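Local structure of erythrocyte membrane protein 1 (Plasmodium falciparum, 6S8T) at residues Q172-R183 with L271-N281. The protein is a PfEMP1 surface adhesin of the malaria parasite, represented here by its ICAM-1-binding DBLbeta domain, which probably attaches infected erythrocytes to host cell receptors. Numbering follows the deposited sequence.
Sequences QKDQESICRAVR and LKKSNGDCHYN
A disulfide between Cys179 and Cys278 fastens the loop 271-281 to helix segment 172-183, its SG atoms 2.0 Å apart and its C-S-S-C torsion 99°, near the relaxed right angle. Leu271 adds apolar cover, its CD2 lying 4.0 Å from SG of Cys179 and also touching CG2 of Ile178.

Charged groups gather round Asp277. Arg180, bent at its third torsion (chi3 -58°), turns NH2 in its guanidinium plane straight at OD2 of Asp277, 2.8 Å away, although the guanidinium and carboxylate planes stand nearly perpendicular. NH1 of Arg180 serves a second acid, Glu303, so this arginine of helix 172-194 joins both the loop and helix 293-319. Arg183 pairs through NE with Asp288, while its NH1 reaches a lone pair of the backbone O of Asp277 at 3.2 Å and makes a long ion pair with OD1 of Asp277; CE2 of Tyr280 lies over one guanidinium face, offset toward the rim, with the ring turned edge-on.

This crosslink belongs to the Duffy binding domain, a largely helical scaffold pinned by disulfides, and ties helix 172-194 to the loop joining helices 246-268 and 293-319.

Two further bonds fix the loop backbone. Glu176 extends its chain so that OE2, by its anti lone pair, accepts N of Asp277 at 3.1 Å, beside the CA of Gly276, whose positive phi suits glycine. Gln175, long enough to span the gap, takes N of Lys273 on OE1 at 3.0 Å. Between side chains, Lys273 stretches past the CG of Glu176, and its NZ bridges OE1 of Gln172, at 2.7 Å, and OD1 of Asn275.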
# COMPACT_ATOMS: atom_id res chain seq x y z
N GLN A 172 2.20 -0.93 21.93
CA GLN A 172 0.93 -0.56 21.31
C GLN A 172 1.13 0.03 19.92
O GLN A 172 0.34 -0.24 19.01
CB GLN A 172 0.19 0.44 22.20
CG GLN A 172 -0.31 -0.14 23.52
CD GLN A 172 -1.59 -0.93 23.36
OE1 GLN A 172 -2.46 -0.57 22.57
NE2 GLN A 172 -1.71 -2.02 24.11
N LYS A 173 2.19 0.83 19.73
CA LYS A 173 2.40 1.47 18.44
C LYS A 173 2.87 0.48 17.39
O LYS A 173 2.58 0.65 16.20
CB LYS A 173 3.39 2.62 18.58
CG LYS A 173 4.85 2.21 18.77
CD LYS A 173 5.73 3.44 18.98
CE LYS A 173 5.51 4.46 17.87
NZ LYS A 173 6.22 5.75 18.14
N ASP A 174 3.59 -0.57 17.79
CA ASP A 174 4.01 -1.58 16.83
C ASP A 174 2.84 -2.47 16.42
O ASP A 174 2.80 -2.93 15.27
CB ASP A 174 5.14 -2.42 17.41
CG ASP A 174 6.41 -1.62 17.63
OD1 ASP A 174 6.68 -0.70 16.83
OD2 ASP A 174 7.14 -1.91 18.60
N GLN A 175 1.90 -2.73 17.32
CA GLN A 175 0.72 -3.50 16.95
C GLN A 175 -0.11 -2.75 15.91
O GLN A 175 -0.57 -3.35 14.93
CB GLN A 175 -0.13 -3.81 18.18
CG GLN A 175 0.58 -4.70 19.20
CD GLN A 175 -0.35 -5.20 20.30
OE1 GLN A 175 -1.31 -5.92 20.05
NE2 GLN A 175 -0.05 -4.81 21.54
N GLU A 176 -0.31 -1.44 16.09
CA GLU A 176 -1.07 -0.68 15.11
C GLU A 176 -0.35 -0.64 13.76
O GLU A 176 -0.99 -0.71 12.71
CB GLU A 176 -1.32 0.73 15.63
CG GLU A 176 -2.72 0.92 16.18
CD GLU A 176 -2.96 2.32 16.72
OE1 GLU A 176 -2.06 2.85 17.40
OE2 GLU A 176 -4.04 2.89 16.45
N SER A 177 0.98 -0.54 13.78
CA SER A 177 1.74 -0.54 12.53
C SER A 177 1.58 -1.86 11.79
O SER A 177 1.50 -1.88 10.55
CB SER A 177 3.21 -0.24 12.82
OG SER A 177 3.96 -0.12 11.62
N ILE A 178 1.53 -2.98 12.52
CA ILE A 178 1.32 -4.28 11.90
C ILE A 178 -0.10 -4.38 11.35
O ILE A 178 -0.32 -4.92 10.25
CB ILE A 178 1.62 -5.42 12.89
CG1 ILE A 178 3.08 -5.39 13.34
CG2 ILE A 178 1.29 -6.77 12.28
CD1 ILE A 178 3.42 -6.46 14.39
N CYS A 179 -1.08 -3.88 12.10
CA CYS A 179 -2.46 -3.89 11.62
C CYS A 179 -2.61 -3.09 10.33
O CYS A 179 -3.32 -3.50 9.40
CB CYS A 179 -3.40 -3.37 12.71
SG CYS A 179 -3.57 -4.47 14.17
N ARG A 180 -1.92 -1.94 10.23
CA ARG A 180 -1.99 -1.13 9.01
C ARG A 180 -1.36 -1.86 7.83
O ARG A 180 -1.87 -1.77 6.70
CB ARG A 180 -1.32 0.23 9.22
CG ARG A 180 -2.15 1.25 10.01
CD ARG A 180 -1.55 2.65 9.93
NE ARG A 180 -0.18 2.71 10.43
CZ ARG A 180 0.16 2.97 11.69
NH1 ARG A 180 1.44 2.99 12.04
NH2 ARG A 180 -0.78 3.20 12.60
N ALA A 181 -0.26 -2.58 8.06
CA ALA A 181 0.41 -3.29 6.98
C ALA A 181 -0.48 -4.38 6.40
O ALA A 181 -0.48 -4.62 5.18
CB ALA A 181 1.73 -3.89 7.47
N VAL A 182 -1.25 -5.07 7.25
CA VAL A 182 -2.18 -6.07 6.76
C VAL A 182 -3.33 -5.42 5.99
O VAL A 182 -3.84 -5.99 5.02
CB VAL A 182 -2.69 -6.94 7.93
CG1 VAL A 182 -3.69 -7.98 7.45
CG2 VAL A 182 -1.52 -7.62 8.64
N ARG A 183 -3.74 -4.21 6.38
CA ARG A 183 -4.77 -3.50 5.63
C ARG A 183 -4.24 -3.03 4.28
O ARG A 183 -4.96 -3.06 3.28
CB ARG A 183 -5.32 -2.34 6.46
CG ARG A 183 -6.07 -2.78 7.70
CD ARG A 183 -6.30 -1.64 8.67
NE ARG A 183 -7.06 -0.55 8.06
CZ ARG A 183 -7.47 0.53 8.71
NH1 ARG A 183 -7.19 0.68 10.00
NH2 ARG A 183 -8.15 1.48 8.07
N LEU A 271 -3.27 -11.01 17.77
CA LEU A 271 -2.79 -9.79 18.42
C LEU A 271 -3.77 -9.35 19.49
O LEU A 271 -4.99 -9.56 19.38
CB LEU A 271 -2.60 -8.68 17.39
CG LEU A 271 -1.28 -8.62 16.61
CD1 LEU A 271 -1.04 -9.88 15.79
CD2 LEU A 271 -1.24 -7.40 15.71
N LYS A 272 -3.24 -8.73 20.55
CA LYS A 272 -4.08 -8.39 21.70
C LYS A 272 -4.79 -7.06 21.53
O LYS A 272 -5.90 -6.89 22.04
CB LYS A 272 -3.24 -8.38 22.97
CG LYS A 272 -2.80 -9.77 23.43
CD LYS A 272 -2.26 -9.74 24.85
CE LYS A 272 -1.93 -11.15 25.34
NZ LYS A 272 -1.51 -11.16 26.77
N LYS A 273 -4.18 -6.09 20.84
CA LYS A 273 -4.82 -4.79 20.67
C LYS A 273 -6.04 -4.92 19.78
O LYS A 273 -6.00 -5.58 18.73
CB LYS A 273 -3.83 -3.79 20.08
CG LYS A 273 -4.37 -2.36 20.05
CD LYS A 273 -3.33 -1.39 19.51
CE LYS A 273 -3.87 0.03 19.47
NZ LYS A 273 -4.26 0.51 20.83
N SER A 274 -7.14 -4.28 20.19
CA SER A 274 -8.40 -4.41 19.49
C SER A 274 -9.04 -3.08 19.11
O SER A 274 -10.13 -3.08 18.53
CB SER A 274 -9.40 -5.23 20.33
OG SER A 274 -9.54 -4.68 21.62
N ASN A 275 -8.41 -1.95 19.43
CA ASN A 275 -8.93 -0.63 19.07
C ASN A 275 -7.95 0.06 18.13
O ASN A 275 -6.98 -0.54 17.64
CB ASN A 275 -9.21 0.20 20.33
CG ASN A 275 -8.01 0.31 21.25
OD1 ASN A 275 -6.88 -0.03 20.88
ND2 ASN A 275 -8.24 0.80 22.46
N GLY A 276 -8.21 1.34 17.86
CA GLY A 276 -7.37 2.08 16.93
C GLY A 276 -7.44 1.48 15.54
O GLY A 276 -8.50 1.06 15.07
N ASP A 277 -6.29 1.42 14.88
CA ASP A 277 -6.22 0.84 13.54
C ASP A 277 -6.42 -0.67 13.53
O ASP A 277 -6.56 -1.24 12.44
CB ASP A 277 -4.87 1.19 12.89
CG ASP A 277 -4.76 2.66 12.53
OD1 ASP A 277 -5.81 3.31 12.34
OD2 ASP A 277 -3.62 3.18 12.45
N CYS A 278 -6.45 -1.32 14.69
CA CYS A 278 -6.71 -2.75 14.78
C CYS A 278 -8.18 -3.08 15.02
O CYS A 278 -8.49 -4.21 15.38
CB CYS A 278 -5.87 -3.38 15.89
SG CYS A 278 -4.07 -3.23 15.71
N HIS A 279 -9.09 -2.12 14.83
CA HIS A 279 -10.48 -2.36 15.21
C HIS A 279 -11.27 -3.12 14.15
O HIS A 279 -12.46 -3.38 14.36
CB HIS A 279 -11.19 -1.05 15.56
CG HIS A 279 -11.68 -0.28 14.37
ND1 HIS A 279 -10.91 0.64 13.70
CD2 HIS A 279 -12.88 -0.30 13.74
CE1 HIS A 279 -11.61 1.16 12.70
NE2 HIS A 279 -12.81 0.61 12.70
N TYR A 280 -10.65 -3.49 13.03
CA TYR A 280 -11.25 -4.38 12.05
C TYR A 280 -10.79 -5.83 12.21
O TYR A 280 -11.12 -6.67 11.36
CB TYR A 280 -10.95 -3.90 10.62
CG TYR A 280 -11.56 -2.57 10.26
CD1 TYR A 280 -12.93 -2.43 10.13
CD2 TYR A 280 -10.76 -1.46 10.04
CE1 TYR A 280 -13.50 -1.21 9.79
CE2 TYR A 280 -11.31 -0.23 9.70
CZ TYR A 280 -12.68 -0.12 9.58
OH TYR A 280 -13.23 1.10 9.25
N ASN A 281 -10.04 -6.14 13.27
CA ASN A 281 -9.44 -7.46 13.39
C ASN A 281 -10.49 -8.54 13.63
O ASN A 281 -10.34 -9.67 13.14
CB ASN A 281 -8.40 -7.47 14.50
CG ASN A 281 -7.16 -6.67 14.14
OD1 ASN A 281 -7.12 -6.00 13.11
ND2 ASN A 281 -6.15 -6.73 15.00